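Local coordinates for protein putative alkaline phosphatase (Pseudomonas fluorescens, PDB 4F19) that binds hydrogen arsenate and probably serves as the phosphate-capturing component of an ABC transporter for phosphate import, at residues G103-D108 against S131-P136; S143-T148 against V169-G174; G190-M195 against P210-P215. All coordinates share one frame; numbering follows the deposited sequence. Where two conformers were deposited one is given.

Contact 1 of 3, residues G103-D108 against S131-P136; sequences GSAAVD and SGRTGP
Two loops run close together, with A105 CA 5.8 Å from G132 CA and V107 CA 5.2 Å from S131 CA, and R133 of the second loop bonds to backbone carbonyls of the first. With CG set opposite its carbonyl carbon (chi1 -69°) and the chain extended to NE, R133 carries its guanidinium group to the carbonyls of G103 and A105. R133 NH1 donates to G103 O at 2.8 Å, a fairly bent bond (132° at the hydrogen), with the oxygen lying well out of the guanidinium plane. R133 NH2 donates to A105 O at 2.8 Å, again tilted, and also to S131 O in its own loop at 2.9 Å; this second partner lies in the guanidinium plane and the bond is straighter (159°). The group is thus fixed against rotation, and backbone oxygens would help to offset its buried charge. V107 CG2 covers one face, 3.6 Å from R133 CZ, the two side chains crossing at about a right angle, while G103 CA lies over the opposite face. A CB at G103 would crowd R133 NH2 and, at this backbone conformation, the carbonyl oxygen of the residue before. Beside the bonds, A105 CB packs 3.7 Å from S131 O. S131 shapes its own loop as an ST turn, OG accepting from R133 N, and the same OG is also hydrogen-bonded to W125 O. This is structural packing far from the bound arsenate. R133 NE donates to K101 O, just past strand 99-100, whose F99 touches both V107 and R133. Segment 103-108 links that strand to strand 108-109, and beside them V107 makes backbone hydrogen bonds with A223 and with R228 of strand 228-229.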
ATOM      1  N   GLY A 103       4.603 -24.964 -15.032  1.00  8.15           N
ATOM      2  CA  GLY A 103       4.759 -26.277 -14.405  1.00  8.06           C
ATOM      3  C   GLY A 103       3.609 -26.561 -13.457  1.00  7.72           C
ATOM      4  O   GLY A 103       3.115 -25.669 -12.743  1.00  8.56           O
ATOM      5  N   SER A 104       3.154 -27.829 -13.405  1.00  7.67           N
ATOM      6  CA  SER A 104       2.050 -28.162 -12.528  1.00  8.62           C
ATOM      7  C   SER A 104       2.392 -28.165 -11.060  1.00  7.66           C
ATOM      8  O   SER A 104       1.484 -27.930 -10.232  1.00  9.42           O
ATOM      9  CB  SER A 104       1.393 -29.455 -12.916  1.00  9.73           C
ATOM     10  OG  SER A 104       2.295 -30.508 -12.839  1.00 10.40           O
ATOM     11  N   ALA A 105       3.625 -28.418 -10.685  1.00  7.63           N
ATOM     12  CA  ALA A 105       4.043 -28.426  -9.287  1.00  7.90           C
ATOM     13  C   ALA A 105       3.743 -27.066  -8.668  1.00  7.26           C
ATOM     14  O   ALA A 105       4.049 -26.027  -9.236  1.00  7.77           O
ATOM     15  CB  ALA A 105       5.481 -28.772  -9.147  1.00  9.07           C
ATOM     16  N   ALA A 106       3.260 -27.053  -7.432  1.00  9.02           N
ATOM     17  CA  ALA A 106       3.085 -25.783  -6.718  1.00  9.90           C
ATOM     18  C   ALA A 106       4.447 -25.200  -6.305  1.00  9.74           C
ATOM     19  O   ALA A 106       5.362 -25.874  -5.832  1.00 12.48           O
ATOM     20  CB  ALA A 106       2.262 -26.034  -5.454  1.00 12.51           C
ATOM     21  N   VAL A 107       4.576 -23.926  -6.504  1.00  8.12           N
ATOM     22  CA  VAL A 107       5.718 -23.183  -6.010  1.00  8.63           C
ATOM     23  C   VAL A 107       5.350 -22.624  -4.641  1.00  7.91           C
ATOM     24  O   VAL A 107       4.391 -21.851  -4.497  1.00  8.31           O
ATOM     25  CB  VAL A 107       6.127 -22.038  -6.979  1.00  8.74           C
ATOM     26  CG1 VAL A 107       7.241 -21.158  -6.399  1.00  9.88           C
ATOM     27  CG2 VAL A 107       6.583 -22.692  -8.298  1.00  9.79           C
ATOM     28  N   ASP A 108       6.119 -23.040  -3.616  1.00  7.14           N
ATOM     29  CA  ASP A 108       5.871 -22.662  -2.253  1.00  6.91           C
ATOM     30  C   ASP A 108       7.219 -22.243  -1.668  1.00  6.99           C
ATOM     31  O   ASP A 108       8.083 -23.086  -1.484  1.00  9.09           O
ATOM     32  CB  ASP A 108       5.252 -23.833  -1.495  1.00  8.69           C
ATOM     33  CG  ASP A 108       4.826 -23.551  -0.053  0.80  9.06           C
ATOM     34  OD1 ASP A 108       5.050 -22.471   0.435  0.80  8.89           O
ATOM     35  OD2 ASP A 108       4.236 -24.517   0.571  0.80 11.22           O
ATOM     36  N   SER A 131      10.231 -27.302  -6.454  1.00  7.94           N
ATOM     37  CA  SER A 131       9.568 -26.439  -7.433  1.00  8.74           C
ATOM     38  C   SER A 131       9.188 -27.127  -8.739  1.00  8.08           C
ATOM     39  O   SER A 131       8.428 -26.585  -9.512  1.00  9.06           O
ATOM     40  CB  SER A 131      10.539 -25.231  -7.785  1.00  9.82           C
ATOM     41  OG  SER A 131      11.591 -25.683  -8.535  1.00  9.05           O
ATOM     42  N   GLY A 132       9.868 -28.247  -9.033  1.00  7.20           N
ATOM     43  CA  GLY A 132       9.735 -28.888 -10.323  1.00  8.48           C
ATOM     44  C   GLY A 132      10.300 -28.142 -11.499  1.00  8.26           C
ATOM     45  O   GLY A 132      10.136 -28.575 -12.616  1.00 11.22           O
ATOM     46  N   ARG A 133      11.030 -27.063 -11.248  1.00  7.57           N
ATOM     47  CA  ARG A 133      11.466 -26.110 -12.270  1.00  7.73           C
ATOM     48  C   ARG A 133      12.948 -25.975 -12.224  1.00  8.30           C
ATOM     49  O   ARG A 133      13.599 -26.115 -11.198  1.00 10.54           O
ATOM     50  CB  ARG A 133      10.767 -24.758 -11.993  1.00  7.55           C
ATOM     51  CG  ARG A 133       9.276 -24.759 -12.245  1.00  6.87           C
ATOM     52  CD  ARG A 133       8.583 -23.683 -11.426  1.00  6.81           C
ATOM     53  NE  ARG A 133       7.215 -23.385 -11.829  1.00  6.79           N
ATOM     54  CZ  ARG A 133       6.145 -24.099 -11.528  1.00  6.54           C
ATOM     55  NH1 ARG A 133       4.952 -23.669 -11.931  1.00  7.21           N
ATOM     56  NH2 ARG A 133       6.227 -25.217 -10.836  1.00  6.84           N
ATOM     57  N   THR A 134      13.522 -25.648 -13.382  1.00  9.36           N
ATOM     58  CA  THR A 134      14.950 -25.438 -13.540  1.00  9.53           C
ATOM     59  C   THR A 134      15.174 -24.186 -14.362  1.00  9.86           C
ATOM     60  O   THR A 134      14.274 -23.692 -15.029  1.00 12.35           O
ATOM     61  CB  THR A 134      15.598 -26.710 -14.315  0.70 12.76           C
ATOM     62  OG1 THR A 134      15.085 -26.781 -15.593  0.70 15.74           O
ATOM     63  CG2 THR A 134      15.407 -27.979 -13.372  0.70 14.99           C
ATOM     64  N   GLY A 135      16.373 -23.689 -14.309  1.00 10.03           N
ATOM     65  CA  GLY A 135      16.740 -22.566 -15.101  1.00 10.93           C
ATOM     66  C   GLY A 135      16.813 -21.242 -14.359  1.00  8.81           C
ATOM     67  O   GLY A 135      16.584 -21.214 -13.128  1.00  8.79           O
ATOM     68  N   PRO A 136      17.179 -20.164 -15.000  1.00  8.95           N
ATOM     69  CA  PRO A 136      17.466 -18.912 -14.272  1.00  8.79           C
ATOM     70  C   PRO A 136      16.197 -18.225 -13.726  1.00  8.02           C
ATOM     71  O   PRO A 136      15.123 -18.271 -14.352  1.00  8.47           O
ATOM     72  CB  PRO A 136      18.117 -18.042 -15.345  1.00 10.79           C
ATOM     73  CG  PRO A 136      17.696 -18.687 -16.652  1.00 14.18           C
ATOM     74  CD  PRO A 136      17.549 -20.076 -16.427  1.00 11.06           C
TER

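Contact 2 of 3, residues S143-T148 against V169-G174; sequences SESSGT and VTTTFG. With 8AR (hydrogen arsenate), chain B.
S145 and T171 face each other where a loop braces the start of helix 147-159, whose N-terminus binds an anion in the manner of the periplasmic binding protein fold. S146 is the N-cap: its OG accepts from T149 N, and the same hydroxyl meets the ligand, hydrogen arsenate, a phosphate analogue. The tight part is a pair of bonds. The hydroxyls S145 OG and T171 OG1 meet at 2.7 Å, S145 OG swung anti to its backbone N (chi1 178°) and T171 OG1 set between its own N and carbonyl carbon. Next to them, S146 N donates to T171 O at 2.9 Å in a nearly straight bond, which probably helps to hold S146 at the anion. With an alanine here instead of T171, S145 OG would probably lose its hydroxyl mate, and a gap would be likely to open where CG2 lies near S146 O. The looser side is at T172, whose CG2 comes no nearer than 4.2 Å to S145 CA. R142, S33, T9 and L10 also hydrogen-bond the anion. From the helix end, G147 N donates to arsenate O1, while O4 receives three bonds, from T148 N at 3.0 Å and from S146 OG and T148 OG1 at 2.7 Å each.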
ATOM      1  N   SER A 143      10.804   0.457 -10.527  0.70  5.65           N
ATOM      2  CA  SER A 143      11.781   1.471 -10.840  0.70  6.30           C
ATOM      3  C   SER A 143      11.670   2.705  -9.980  0.70  6.49           C
ATOM      4  O   SER A 143      12.672   3.448  -9.792  0.70  8.63           O
ATOM      5  CB  SER A 143      11.629   1.905 -12.353  0.70  7.58           C
ATOM      6  OG  SER A 143      10.543   2.556 -12.552  0.70  9.73           O
ATOM      7  N   GLU A 144      10.503   3.016  -9.531  1.00  6.36           N
ATOM      8  CA  GLU A 144      10.160   4.298  -8.909  1.00  6.19           C
ATOM      9  C   GLU A 144       9.840   4.135  -7.437  1.00  5.32           C
ATOM     10  O   GLU A 144       9.924   3.070  -6.845  1.00  7.21           O
ATOM     11  CB  GLU A 144       9.055   4.999  -9.706  1.00  6.97           C
ATOM     12  CG  GLU A 144       7.613   4.576  -9.476  1.00  6.88           C
ATOM     13  CD  GLU A 144       7.131   3.228  -9.968  1.00  6.14           C
ATOM     14  OE1 GLU A 144       7.889   2.237 -10.017  1.00  7.16           O
ATOM     15  OE2 GLU A 144       5.910   3.149 -10.311  1.00  6.38           O
ATOM     16  N   SER A 145       9.478   5.253  -6.802  1.00  5.59           N
ATOM     17  CA  SER A 145       9.154   5.279  -5.385  1.00  5.35           C
ATOM     18  C   SER A 145       7.784   4.665  -5.168  1.00  4.90           C
ATOM     19  O   SER A 145       6.734   5.243  -5.522  1.00  5.83           O
ATOM     20  CB  SER A 145       9.209   6.718  -4.877  1.00  5.63           C
ATOM     21  OG  SER A 145       8.861   6.798  -3.515  1.00  6.62           O
ATOM     22  N   SER A 146       7.760   3.465  -4.570  1.00  4.64           N
ATOM     23  CA  SER A 146       6.632   2.597  -4.519  1.00  4.69           C
ATOM     24  C   SER A 146       6.266   2.197  -3.077  1.00  4.31           C
ATOM     25  O   SER A 146       7.134   1.754  -2.309  1.00  4.73           O
ATOM     26  CB  SER A 146       6.964   1.323  -5.339  1.00  4.64           C
ATOM     27  OG  SER A 146       6.105   0.240  -5.064  1.00  4.61           O
ATOM     28  N   GLY A 147       4.990   2.301  -2.781  1.00  4.19           N
ATOM     29  CA  GLY A 147       4.477   1.793  -1.508  1.00  4.12           C
ATOM     30  C   GLY A 147       4.430   0.287  -1.436  1.00  4.12           C
ATOM     31  O   GLY A 147       4.587  -0.293  -0.367  1.00  4.41           O
ATOM     32  N   THR A 148       4.234  -0.391  -2.590  1.00  3.95           N
ATOM     33  CA  THR A 148       4.347  -1.851  -2.584  1.00  3.87           C
ATOM     34  C   THR A 148       5.768  -2.217  -2.179  1.00  3.99           C
ATOM     35  O   THR A 148       5.980  -3.153  -1.377  1.00  4.52           O
ATOM     36  CB  THR A 148       3.983  -2.439  -3.959  1.00  4.18           C
ATOM     37  OG1 THR A 148       2.725  -1.969  -4.407  1.00  4.40           O
ATOM     38  CG2 THR A 148       3.849  -3.957  -3.814  1.00  4.87           C
ATOM     39  N   VAL A 169      14.316  -0.854   4.785  1.00  5.91           N
ATOM     40  CA  VAL A 169      12.996  -0.436   4.437  1.00  5.73           C
ATOM     41  C   VAL A 169      13.111   0.797   3.532  1.00  5.83           C
ATOM     42  O   VAL A 169      13.798   1.771   3.894  1.00  6.57           O
ATOM     43  CB  VAL A 169      12.162  -0.058   5.689  1.00  5.88           C
ATOM     44  CG1 VAL A 169      10.769   0.390   5.278  1.00  6.88           C
ATOM     45  CG2 VAL A 169      12.099  -1.242   6.661  1.00  7.02           C
ATOM     46  N   THR A 170      12.482   0.749   2.373  1.00  5.50           N
ATOM     47  CA  THR A 170      12.621   1.806   1.376  1.00  5.81           C
ATOM     48  C   THR A 170      11.426   1.759   0.447  1.00  5.25           C
ATOM     49  O   THR A 170      10.718   0.771   0.354  1.00  5.85           O
ATOM     50  CB  THR A 170      13.920   1.632   0.636  1.00  6.87           C
ATOM     51  OG1 THR A 170      14.092   2.724  -0.298  1.00  7.35           O
ATOM     52  CG2 THR A 170      14.029   0.353  -0.125  1.00  7.49           C
ATOM     53  N   THR A 171      11.272   2.850  -0.314  1.00  5.53           N
ATOM     54  CA  THR A 171      10.355   2.871  -1.462  1.00  5.44           C
ATOM     55  C   THR A 171      11.012   2.556  -2.778  1.00  5.26           C
ATOM     56  O   THR A 171      10.325   2.413  -3.787  1.00  5.46           O
ATOM     57  CB  THR A 171       9.605   4.190  -1.561  1.00  5.77           C
ATOM     58  OG1 THR A 171      10.484   5.217  -2.027  1.00  6.87           O
ATOM     59  CG2 THR A 171       8.893   4.592  -0.278  1.00  7.50           C
ATOM     60  N   THR A 172      12.367   2.453  -2.792  1.00  5.31           N
ATOM     61  CA  THR A 172      13.117   2.210  -4.054  1.00  5.82           C
ATOM     62  C   THR A 172      13.848   0.888  -3.910  1.00  5.23           C
ATOM     63  O   THR A 172      14.947   0.820  -3.320  1.00  5.87           O
ATOM     64  CB  THR A 172      14.044   3.381  -4.366  1.00  6.97           C
ATOM     65  OG1 THR A 172      14.923   3.627  -3.294  1.00  8.04           O
ATOM     66  CG2 THR A 172      13.287   4.609  -4.680  1.00  9.63           C
ATOM     67  N   PHE A 173      13.270  -0.165  -4.449  1.00  5.16           N
ATOM     68  CA  PHE A 173      13.841  -1.502  -4.275  1.00  5.43           C
ATOM     69  C   PHE A 173      15.270  -1.590  -4.775  1.00  5.79           C
ATOM     70  O   PHE A 173      16.061  -2.353  -4.219  1.00  6.92           O
ATOM     71  CB  PHE A 173      12.987  -2.570  -4.947  1.00  5.69           C
ATOM     72  CG  PHE A 173      13.449  -3.972  -4.611  1.00  6.07           C
ATOM     73  CD1 PHE A 173      14.268  -4.670  -5.483  1.00  6.52           C
ATOM     74  CD2 PHE A 173      13.175  -4.564  -3.390  1.00  7.69           C
ATOM     75  CE1 PHE A 173      14.789  -5.891  -5.141  1.00  7.77           C
ATOM     76  CE2 PHE A 173      13.711  -5.799  -3.063  1.00  8.64           C
ATOM     77  CZ  PHE A 173      14.514  -6.440  -3.916  1.00  8.32           C
ATOM     78  N   GLY A 174      15.598  -0.852  -5.833  0.70  5.78           N
ATOM     79  CA  GLY A 174      16.923  -0.960  -6.382  0.70  6.50           C
ATOM     80  C   GLY A 174      18.026  -0.673  -5.427  0.70  7.73           C
ATOM     81  O   GLY A 174      19.161  -1.061  -5.662  0.70  9.64           O
TER
HETATM   82 AS   8AR B1401       2.453   1.760  -5.421  0.77  3.46          AS
HETATM   83  O1  8AR B1401       3.108   3.035  -4.622  1.00  3.86           O
HETATM   84  O2  8AR B1401       0.972   1.372  -4.688  1.00  4.20           O
HETATM   85  O3  8AR B1401       2.118   2.135  -6.983  1.00  4.12           O
HETATM   86  O4  8AR B1401       3.444   0.427  -5.331  1.00  4.33           O

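Contact 3 of 3, residues G190-M195 against P210-P215; sequences GSQGVM and PDFAAP
M195 folds back at chi2 (-56°) and chi3 (-68°), which turns its methyl group onto the F212 backbone: M195 CE sits 3.5 Å from F212 O and 3.7 Å from A213 O. M195 CG is 4.4 Å from F212 CB, an apolar touch. One turn earlier on the same helical face, S191 and Q192 meet the F212 ring. S191 CB comes to 3.9 Å from F212 CD2, and Q192 CG to 3.7 Å from F212 CE1, both approaching obliquely; the Q192 amide plane is turned 44° from the ring. F212 and Q192 were each modelled in two conformers, so this holds for one of them. No hydrogen bond crosses the contact. In the periplasmic binding protein fold, helix 190-198 follows strand 186-188 of the four-stranded sheet, whereas helix 12-15 follows strand 5-7 of the five-stranded one; F212 touches Q12 and A13 of that second helix, which places it where the parts built on the two sheets probably meet. The S191 side chain lies about 5 Å from the hydrogen arsenate as a second-shell group: S191 OG is hydrogen-bonded to T9 OG1, which also bonds the anion.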
ATOM      1  N   GLY A 190       5.070   1.125 -12.256  1.00  5.44           N
ATOM      2  CA  GLY A 190       3.723   0.836 -11.933  1.00  5.35           C
ATOM      3  C   GLY A 190       3.473  -0.637 -11.679  1.00  4.99           C
ATOM      4  O   GLY A 190       4.187  -1.518 -12.157  1.00  5.68           O
ATOM      5  N   SER A 191       2.364  -0.929 -10.966  1.00  5.08           N
ATOM      6  CA  SER A 191       1.967  -2.345 -10.783  1.00  4.81           C
ATOM      7  C   SER A 191       1.780  -3.032 -12.147  1.00  4.94           C
ATOM      8  O   SER A 191       2.260  -4.131 -12.372  1.00  5.37           O
ATOM      9  CB  SER A 191       0.675  -2.416  -9.992  1.00  4.92           C
ATOM     10  OG  SER A 191       0.825  -2.024  -8.628  1.00  5.09           O
ATOM     11  N   GLN A 192       1.013  -2.362 -13.027  1.00  5.36           N
ATOM     12  CA  GLN A 192       0.707  -2.965 -14.318  0.70  5.89           C
ATOM     13  C   GLN A 192       1.965  -3.096 -15.173  1.00  5.94           C
ATOM     14  O   GLN A 192       2.148  -4.109 -15.885  1.00  6.49           O
ATOM     15  CB  GLN A 192      -0.402  -2.160 -14.998  0.70  7.06           C
ATOM     16  CG  GLN A 192      -1.774  -2.197 -14.235  0.70  8.27           C
ATOM     17  CD  GLN A 192      -2.659  -1.064 -14.630  0.70 10.38           C
ATOM     18  OE1 GLN A 192      -2.355   0.226 -14.403  0.70  7.85           O
ATOM     19  NE2 GLN A 192      -3.820  -1.426 -15.205  0.70 12.06           N
ATOM     20  N   GLY A 193       2.847  -2.103 -15.148  1.00  5.67           N
ATOM     21  CA  GLY A 193       4.078  -2.199 -15.896  1.00  6.00           C
ATOM     22  C   GLY A 193       4.927  -3.358 -15.467  1.00  5.56           C
ATOM     23  O   GLY A 193       5.545  -4.049 -16.305  1.00  5.78           O
ATOM     24  N   VAL A 194       4.990  -3.623 -14.162  1.00  5.22           N
ATOM     25  CA  VAL A 194       5.687  -4.805 -13.666  1.00  5.15           C
ATOM     26  C   VAL A 194       5.041  -6.076 -14.148  1.00  5.02           C
ATOM     27  O   VAL A 194       5.731  -7.011 -14.578  1.00  5.54           O
ATOM     28  CB  VAL A 194       5.854  -4.753 -12.148  1.00  5.31           C
ATOM     29  CG1 VAL A 194       6.188  -6.123 -11.589  1.00  5.70           C
ATOM     30  CG2 VAL A 194       6.918  -3.756 -11.726  1.00  6.07           C
ATOM     31  N   MET A 195       3.716  -6.188 -14.117  1.00  5.41           N
ATOM     32  CA  MET A 195       3.068  -7.405 -14.610  1.00  5.50           C
ATOM     33  C   MET A 195       3.307  -7.605 -16.091  1.00  5.79           C
ATOM     34  O   MET A 195       3.496  -8.748 -16.554  1.00  6.61           O
ATOM     35  CB  MET A 195       1.602  -7.414 -14.267  1.00  5.85           C
ATOM     36  CG  MET A 195       1.291  -7.551 -12.773  1.00  6.08           C
ATOM     37  SD  MET A 195       2.012  -9.012 -11.972  1.00  6.25           S
ATOM     38  CE  MET A 195       1.095 -10.345 -12.751  1.00  7.44           C
ATOM     39  N   PRO A 210      -2.142  -7.670  -4.561  1.00  4.25           N
ATOM     40  CA  PRO A 210      -2.932  -8.872  -4.852  1.00  4.70           C
ATOM     41  C   PRO A 210      -4.012  -8.628  -5.860  1.00  5.02           C
ATOM     42  O   PRO A 210      -4.500  -9.589  -6.482  1.00  6.09           O
ATOM     43  CB  PRO A 210      -3.473  -9.265  -3.460  1.00  5.22           C
ATOM     44  CG  PRO A 210      -3.566  -7.941  -2.720  1.00  5.52           C
ATOM     45  CD  PRO A 210      -2.323  -7.183  -3.174  1.00  5.20           C
ATOM     46  N   ASP A 211      -4.403  -7.377  -6.095  1.00  4.71           N
ATOM     47  CA  ASP A 211      -5.406  -7.055  -7.104  1.00  5.21           C
ATOM     48  C   ASP A 211      -4.850  -7.120  -8.512  1.00  6.56           C
ATOM     49  O   ASP A 211      -5.657  -7.077  -9.453  1.00 11.08           O
ATOM     50  CB  ASP A 211      -6.020  -5.682  -6.843  1.00  5.83           C
ATOM     51  CG  ASP A 211      -7.438  -5.512  -7.291  1.00  6.69           C
ATOM     52  OD1 ASP A 211      -8.156  -6.410  -7.635  1.00  7.40           O
ATOM     53  OD2 ASP A 211      -7.865  -4.257  -7.195  1.00  7.07           O
ATOM     54  N   PHE A 212      -3.540  -7.083  -8.699  1.00  5.03           N
ATOM     55  CA  PHE A 212      -2.898  -7.195 -10.006  0.80  5.67           C
ATOM     56  C   PHE A 212      -2.113  -8.488 -10.192  1.00  5.21           C
ATOM     57  O   PHE A 212      -1.757  -8.826 -11.322  1.00  6.71           O
ATOM     58  CB  PHE A 212      -1.993  -5.988 -10.282  0.80  6.46           C
ATOM     59  CG  PHE A 212      -2.801  -4.705 -10.473  0.80  6.72           C
ATOM     60  CD1 PHE A 212      -3.537  -4.489 -11.675  0.80  9.62           C
ATOM     61  CD2 PHE A 212      -2.919  -3.771  -9.482  0.80  7.18           C
ATOM     62  CE1 PHE A 212      -4.308  -3.345 -11.849  0.80 11.43           C
ATOM     63  CE2 PHE A 212      -3.655  -2.613  -9.633  0.80  8.72           C
ATOM     64  CZ  PHE A 212      -4.372  -2.417 -10.831  0.80 10.63           C
ATOM     65  N   ALA A 213      -1.829  -9.237  -9.117  1.00  5.31           N
ATOM     66  CA  ALA A 213      -0.963 -10.383  -9.231  1.00  5.20           C
ATOM     67  C   ALA A 213      -1.589 -11.554  -9.971  1.00  5.73           C
ATOM     68  O   ALA A 213      -0.861 -12.450 -10.414  1.00  6.87           O
ATOM     69  CB  ALA A 213      -0.550 -10.834  -7.823  1.00  5.35           C
ATOM     70  N   ALA A 214      -2.906 -11.564 -10.085  1.00  6.72           N
ATOM     71  CA  ALA A 214      -3.626 -12.555 -10.886  1.00  7.98           C
ATOM     72  C   ALA A 214      -4.821 -11.860 -11.510  1.00  8.23           C
ATOM     73  O   ALA A 214      -5.369 -10.931 -10.945  1.00  8.79           O
ATOM     74  CB  ALA A 214      -4.165 -13.693 -10.010  1.00 10.65           C
ATOM     75  N   PRO A 215      -5.240 -12.274 -12.749  0.70  8.84           N
ATOM     76  CA  PRO A 215      -6.386 -11.684 -13.388  0.70 10.18           C
ATOM     77  C   PRO A 215      -7.701 -11.803 -12.620  0.70 10.06           C
ATOM     78  O   PRO A 215      -8.582 -10.959 -12.830  0.70 13.28           O
ATOM     79  CB  PRO A 215      -6.449 -12.428 -14.740  0.70 13.32           C
ATOM     80  CG  PRO A 215      -5.084 -12.799 -15.014  0.70 12.44           C
ATOM     81  CD  PRO A 215      -4.492 -13.135 -13.693  0.70  9.90           C
TER

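Overall arrangement
The three contacts come in series along the chain, each closing before the next opens. Their segments lie along the connections of the four-stranded mixed sheet: contact 1 follows strand 99-100 and precedes strand 138-142, contact 2 joins the start of helix 147-159 to the loop that follows it, and contact 3 pairs the helix after strand 186-188 with the loop after strand 204-205. Contact 1 is remote structural packing, its centre about 28 Å from that of contact 2 and about 21 Å from that of contact 3. Contacts 2 and 3, centres about 15 Å apart, touch through E144 OE2 and G190 N (2.9 Å, probably hydrogen-bonded). Both border the anion site, contact 2 bonding the arsenate directly and contact 3 through S191 and T9.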